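Local coordinates for methionine-R-sulfoxide reductase (Neisseria meningitidis, PDB 3MMH), which catalyses the reduction of free methionine-R-sulfoxide to methionine, using a GAF-type fold whose pocket holds the substrate, at residues L4-V18 against A40-V52. Residues are numbered along the deposited sequence; the frame is centred on the assembly and turned at random.
Sequences LHFSASDKAALYREV and AAVLKEAFGWFWV. With SME (methionine sulfoxide), chain C.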
loop_
_atom_site.group_PDB
_atom_site.type_symbol
_atom_site.label_atom_id
_atom_site.label_comp_id
_atom_site.label_asym_id
_atom_site.label_seq_id
_atom_site.Cartn_x
_atom_site.Cartn_y
_atom_site.Cartn_z
ATOM N N LEU A 4 6.524 -1.848 16.598
ATOM C CA LEU A 4 6.107 -0.530 16.932
ATOM C C LEU A 4 5.439 -0.435 18.249
ATOM O O LEU A 4 4.759 -1.360 18.684
ATOM C CB LEU A 4 5.127 -0.074 15.919
ATOM C CG LEU A 4 5.492 -0.109 14.485
ATOM C CD1 LEU A 4 4.268 -0.138 13.533
ATOM C CD2 LEU A 4 6.385 1.063 14.182
ATOM N N HIS A 5 5.622 0.701 18.916
ATOM C CA HIS A 5 4.864 1.009 20.123
ATOM C C HIS A 5 4.052 2.289 19.953
ATOM O O HIS A 5 4.606 3.357 19.693
ATOM C CB HIS A 5 5.800 1.134 21.327
ATOM C CG HIS A 5 6.843 2.198 21.172
ATOM N ND1 HIS A 5 6.592 3.529 21.431
ATOM C CD2 HIS A 5 8.139 2.127 20.788
ATOM C CE1 HIS A 5 7.689 4.232 21.212
ATOM N NE2 HIS A 5 8.642 3.405 20.820
ATOM N N PHE A 6 2.737 2.173 20.104
ATOM C CA PHE A 6 1.886 3.335 20.334
ATOM C C PHE A 6 1.216 3.264 21.703
ATOM O O PHE A 6 0.320 2.448 21.924
ATOM C CB PHE A 6 0.828 3.451 19.236
ATOM C CG PHE A 6 1.231 2.815 17.936
ATOM C CD1 PHE A 6 1.719 3.586 16.895
ATOM C CD2 PHE A 6 1.123 1.447 17.756
ATOM C CE1 PHE A 6 2.091 3.004 15.698
ATOM C CE2 PHE A 6 1.493 0.859 16.561
ATOM C CZ PHE A 6 1.978 1.640 15.531
ATOM N N SER A 7 1.656 4.122 22.618
ATOM C CA SER A 7 0.938 4.344 23.866
ATOM C C SER A 7 0.082 5.604 23.778
ATOM O O SER A 7 -1.087 5.601 24.165
ATOM C CB SER A 7 1.923 4.466 25.031
ATOM O OG SER A 7 2.886 5.475 24.780
ATOM N N ALA A 8 0.672 6.680 23.267
ATOM C CA ALA A 8 0.146 8.021 23.491
ATOM C C ALA A 8 -1.336 8.082 23.134
ATOM O O ALA A 8 -1.783 7.436 22.186
ATOM C CB ALA A 8 0.928 9.036 22.670
ATOM N N SER A 9 -2.092 8.863 23.899
ATOM C CA SER A 9 -3.506 9.044 23.653
ATOM C C SER A 9 -3.895 10.403 23.117
ATOM O O SER A 9 -5.046 10.629 22.802
ATOM C CB SER A 9 -4.266 8.786 24.969
ATOM O OG SER A 9 -3.809 9.707 25.990
ATOM N N ASP A 10 -2.923 11.305 22.988
ATOM C CA ASP A 10 -3.087 12.625 22.414
ATOM C C ASP A 10 -2.365 12.665 21.095
ATOM O O ASP A 10 -1.250 12.155 20.942
ATOM C CB ASP A 10 -2.414 13.647 23.372
ATOM C CG ASP A 10 -2.277 15.012 22.805
ATOM O OD1 ASP A 10 -3.353 15.652 22.647
ATOM O OD2 ASP A 10 -1.158 15.373 22.379
ATOM N N LYS A 11 -2.997 13.333 20.110
ATOM C CA LYS A 11 -2.471 13.391 18.768
ATOM C C LYS A 11 -1.031 13.828 18.693
ATOM O O LYS A 11 -0.174 13.207 18.064
ATOM C CB LYS A 11 -3.398 14.276 17.899
ATOM C CG LYS A 11 -2.972 14.356 16.431
ATOM C CD LYS A 11 -3.521 15.627 15.715
ATOM C CE LYS A 11 -5.002 15.730 15.663
ATOM N NZ LYS A 11 -5.364 16.908 14.868
ATOM N N ALA A 12 -0.719 15.010 19.262
ATOM C CA ALA A 12 0.637 15.561 19.196
ATOM C C ALA A 12 1.635 14.602 19.868
ATOM O O ALA A 12 2.720 14.350 19.305
ATOM C CB ALA A 12 0.674 16.965 19.805
ATOM N N ALA A 13 1.293 14.077 21.032
ATOM C CA ALA A 13 2.173 13.162 21.710
ATOM C C ALA A 13 2.413 11.926 20.843
ATOM O O ALA A 13 3.502 11.361 20.849
ATOM C CB ALA A 13 1.606 12.798 23.097
ATOM N N LEU A 14 1.368 11.443 20.137
ATOM C CA LEU A 14 1.534 10.260 19.312
ATOM C C LEU A 14 2.476 10.523 18.142
ATOM O O LEU A 14 3.312 9.696 17.820
ATOM C CB LEU A 14 0.169 9.716 18.863
ATOM C CG LEU A 14 0.218 8.373 18.115
ATOM C CD1 LEU A 14 0.793 7.277 18.923
ATOM C CD2 LEU A 14 -1.191 8.014 17.624
ATOM N N TYR A 15 2.373 11.683 17.501
ATOM C CA TYR A 15 3.355 12.013 16.470
ATOM C C TYR A 15 4.734 11.977 17.041
ATOM O O TYR A 15 5.676 11.505 16.404
ATOM C CB TYR A 15 3.080 13.401 15.869
ATOM C CG TYR A 15 2.025 13.439 14.784
ATOM C CD1 TYR A 15 2.313 12.861 13.550
ATOM C CD2 TYR A 15 0.836 14.096 14.933
ATOM C CE1 TYR A 15 1.412 12.966 12.505
ATOM C CE2 TYR A 15 -0.079 14.208 13.888
ATOM C CZ TYR A 15 0.219 13.624 12.673
ATOM O OH TYR A 15 -0.625 13.744 11.600
ATOM N N ARG A 16 4.985 12.576 18.211
ATOM C CA ARG A 16 6.319 12.581 18.777
ATOM C C ARG A 16 6.840 11.179 19.051
ATOM O O ARG A 16 8.032 10.918 18.958
ATOM C CB ARG A 16 6.344 13.428 20.059
ATOM C CG ARG A 16 6.110 14.889 19.804
ATOM C CD ARG A 16 6.354 15.812 20.963
ATOM N NE ARG A 16 5.402 15.647 22.033
ATOM C CZ ARG A 16 4.300 16.377 22.222
ATOM N NH1 ARG A 16 3.956 17.287 21.334
ATOM N NH2 ARG A 16 3.511 16.147 23.293
ATOM N N GLU A 17 5.936 10.281 19.420
ATOM C CA GLU A 17 6.249 8.876 19.619
ATOM C C GLU A 17 6.536 8.113 18.370
ATOM O O GLU A 17 7.465 7.317 18.316
ATOM C CB GLU A 17 5.136 8.197 20.441
ATOM C CG GLU A 17 5.332 6.810 20.851
ATOM C CD GLU A 17 4.233 6.230 21.697
ATOM O OE1 GLU A 17 3.177 6.806 21.803
ATOM O OE2 GLU A 17 4.410 5.128 22.263
ATOM N N VAL A 18 5.764 8.380 17.314
ATOM C CA VAL A 18 5.751 7.580 16.137
ATOM C C VAL A 18 6.754 8.056 15.071
ATOM O O VAL A 18 7.337 7.224 14.374
ATOM C CB VAL A 18 4.362 7.526 15.611
ATOM C CG1 VAL A 18 4.283 6.969 14.127
ATOM C CG2 VAL A 18 3.554 6.626 16.533
ATOM N N ALA A 40 2.890 4.268 5.207
ATOM C CA ALA A 40 1.453 4.257 5.221
ATOM C C ALA A 40 0.944 3.336 6.270
ATOM O O ALA A 40 -0.049 3.591 6.988
ATOM C CB ALA A 40 0.865 3.947 3.849
ATOM N N ALA A 41 1.544 2.139 6.393
ATOM C CA ALA A 41 1.119 1.194 7.399
ATOM C C ALA A 41 1.245 1.689 8.797
ATOM O O ALA A 41 0.375 1.430 9.664
ATOM C CB ALA A 41 1.938 -0.124 7.251
ATOM N N VAL A 42 2.363 2.347 9.116
ATOM C CA VAL A 42 2.566 2.887 10.470
ATOM C C VAL A 42 1.528 3.981 10.785
ATOM O O VAL A 42 0.906 3.975 11.856
ATOM C CB VAL A 42 3.969 3.367 10.714
ATOM C CG1 VAL A 42 4.085 3.972 12.109
ATOM C CG2 VAL A 42 4.962 2.251 10.604
ATOM N N LEU A 43 1.335 4.879 9.812
ATOM C CA LEU A 43 0.352 5.937 10.042
ATOM C C LEU A 43 -1.064 5.397 10.205
ATOM O O LEU A 43 -1.822 5.834 11.068
ATOM C CB LEU A 43 0.421 6.958 8.934
ATOM C CG LEU A 43 1.693 7.804 8.850
ATOM C CD1 LEU A 43 1.684 8.605 7.540
ATOM C CD2 LEU A 43 1.848 8.715 10.064
ATOM N N LYS A 44 -1.422 4.405 9.358
ATOM C CA LYS A 44 -2.754 3.820 9.471
ATOM C C LYS A 44 -2.968 3.161 10.801
ATOM O O LYS A 44 -4.011 3.316 11.455
ATOM C CB LYS A 44 -2.968 2.810 8.358
ATOM C CG LYS A 44 -4.386 2.281 8.212
ATOM C CD LYS A 44 -5.390 3.306 7.552
ATOM C CE LYS A 44 -6.702 2.739 7.139
ATOM N NZ LYS A 44 -7.710 2.743 8.134
ATOM N N GLU A 45 -1.988 2.388 11.281
ATOM C CA GLU A 45 -2.097 1.673 12.554
ATOM C C GLU A 45 -2.163 2.712 13.714
ATOM O O GLU A 45 -2.972 2.572 14.636
ATOM C CB GLU A 45 -0.944 0.673 12.783
ATOM C CG GLU A 45 -1.118 -0.079 14.015
ATOM C CD GLU A 45 -0.193 -1.230 14.277
ATOM O OE1 GLU A 45 0.746 -1.423 13.549
ATOM O OE2 GLU A 45 -0.407 -1.970 15.267
ATOM N N ALA A 46 -1.307 3.708 13.700
ATOM C CA ALA A 46 -1.178 4.649 14.789
ATOM C C ALA A 46 -2.416 5.545 14.876
ATOM O O ALA A 46 -2.976 5.753 15.954
ATOM C CB ALA A 46 0.079 5.497 14.626
ATOM N N PHE A 47 -2.819 6.122 13.742
ATOM C CA PHE A 47 -3.868 7.179 13.785
ATOM C C PHE A 47 -5.245 6.687 13.319
ATOM O O PHE A 47 -6.248 7.289 13.667
ATOM C CB PHE A 47 -3.449 8.372 12.898
ATOM C CG PHE A 47 -2.279 9.111 13.464
ATOM C CD1 PHE A 47 -2.495 10.097 14.398
ATOM C CD2 PHE A 47 -0.976 8.839 13.078
ATOM C CE1 PHE A 47 -1.432 10.813 14.965
ATOM C CE2 PHE A 47 0.045 9.517 13.671
ATOM C CZ PHE A 47 -0.177 10.488 14.588
ATOM N N GLY A 48 -5.313 5.578 12.572
ATOM C CA GLY A 48 -6.599 5.045 12.205
ATOM C C GLY A 48 -7.364 5.876 11.231
ATOM O O GLY A 48 -8.595 5.692 11.075
ATOM N N TRP A 49 -6.734 6.773 10.480
ATOM C CA TRP A 49 -7.404 7.576 9.506
ATOM C C TRP A 49 -8.071 6.684 8.498
ATOM O O TRP A 49 -7.629 5.608 8.174
ATOM C CB TRP A 49 -6.405 8.511 8.798
ATOM C CG TRP A 49 -5.748 9.518 9.679
ATOM C CD1 TRP A 49 -6.340 10.253 10.669
ATOM C CD2 TRP A 49 -4.382 9.862 9.692
ATOM N NE1 TRP A 49 -5.435 11.085 11.273
ATOM C CE2 TRP A 49 -4.231 10.886 10.673
ATOM C CE3 TRP A 49 -3.269 9.491 8.981
ATOM C CZ2 TRP A 49 -2.993 11.498 10.918
ATOM C CZ3 TRP A 49 -2.059 10.115 9.241
ATOM C CH2 TRP A 49 -1.904 11.113 10.207
ATOM N N PHE A 50 -9.137 7.190 7.895
ATOM C CA PHE A 50 -9.881 6.499 6.841
ATOM C C PHE A 50 -8.988 6.120 5.642
ATOM O O PHE A 50 -9.125 4.993 5.109
ATOM C CB PHE A 50 -11.000 7.434 6.349
ATOM C CG PHE A 50 -11.863 6.878 5.280
ATOM C CD1 PHE A 50 -12.723 5.798 5.513
ATOM C CD2 PHE A 50 -11.859 7.467 4.029
ATOM C CE1 PHE A 50 -13.510 5.259 4.492
ATOM C CE2 PHE A 50 -12.658 6.948 3.015
ATOM C CZ PHE A 50 -13.532 5.948 3.316
ATOM N N TRP A 51 -8.106 6.991 5.218
ATOM C CA TRP A 51 -7.235 6.751 4.128
ATOM C C TRP A 51 -5.953 7.446 4.388
ATOM O O TRP A 51 -5.927 8.614 4.806
ATOM C CB TRP A 51 -7.889 7.271 2.818
ATOM C CG TRP A 51 -7.367 6.745 1.519
ATOM C CD1 TRP A 51 -7.937 5.711 0.809
ATOM C CD2 TRP A 51 -6.193 7.147 0.782
ATOM N NE1 TRP A 51 -7.211 5.508 -0.311
ATOM C CE2 TRP A 51 -6.141 6.363 -0.372
ATOM C CE3 TRP A 51 -5.225 8.142 0.945
ATOM C CZ2 TRP A 51 -5.161 6.490 -1.339
ATOM C CZ3 TRP A 51 -4.233 8.280 0.027
ATOM C CH2 TRP A 51 -4.188 7.455 -1.110
ATOM N N VAL A 52 -4.824 6.815 4.086
ATOM C CA VAL A 52 -3.535 7.481 4.185
ATOM C C VAL A 52 -2.550 6.849 3.192
ATOM O O VAL A 52 -2.448 5.618 3.146
ATOM C CB VAL A 52 -2.937 7.536 5.608
ATOM C CG1 VAL A 52 -2.832 6.154 6.240
ATOM C CG2 VAL A 52 -1.639 8.306 5.659
HETATM N N SME C . -9.177 13.997 -2.181
HETATM C CA SME C . -7.986 14.024 -3.063
HETATM C CB SME C . -7.911 12.809 -4.012
HETATM C CG SME C . -7.250 11.550 -3.428
HETATM S S SME C . -8.323 10.636 -2.396
HETATM O OE SME C . -9.174 11.309 -1.432
HETATM C CE SME C . -7.236 9.382 -1.860
HETATM C C SME C . -7.916 15.329 -3.806
HETATM O O SME C . -6.918 15.535 -4.511
HETATM O OXT SME C . -8.864 16.192 -3.657
HETATM O O HOH W 1 1.756 -2.386 17.439
#
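The N-terminal helix of this GAF-fold reductase, with the loop leading into it, packs on the C-terminal end of helix 32-47, and F47 is the centre of the contact. CZ of F47 points onto the middle of one face of the Y15 ring, 3.6 Å from Y15 CD1, with the two planes inclined at 39°. L14, its CG anti to the backbone N (chi1 -173°), lays CD2 over one face of the F47 ring as a CH-pi contact, 4.0 Å from the centroid; W49 CH2 lies over the opposite face. Y15 OH reaches the rim of the W49 indole in its plane, 3.2 Å from CH2, while the same hydroxyl is hydrogen-bonded to D145. More than a turn back along helix 32-47, V18 CG1 meets V42 CG1 at 3.6 Å. The loop closes over the same helix: F6 CE1 rests 3.4 Å from A46 CB, and F6 CE2 lies 3.5 Å from CD of E45, whose side chain is close to a bound magnesium ion. E17 OE2 accepts from H5 ND1, S7 N and S7 OG, and OE1 from A8 N, tying residues 5-8 to the helix. The helix segments run roughly antiparallel (146°). Helix 143-165 packs against Y15 and L43, strand 126-135 against W49, and L73 of the second subunit against L4 and V42.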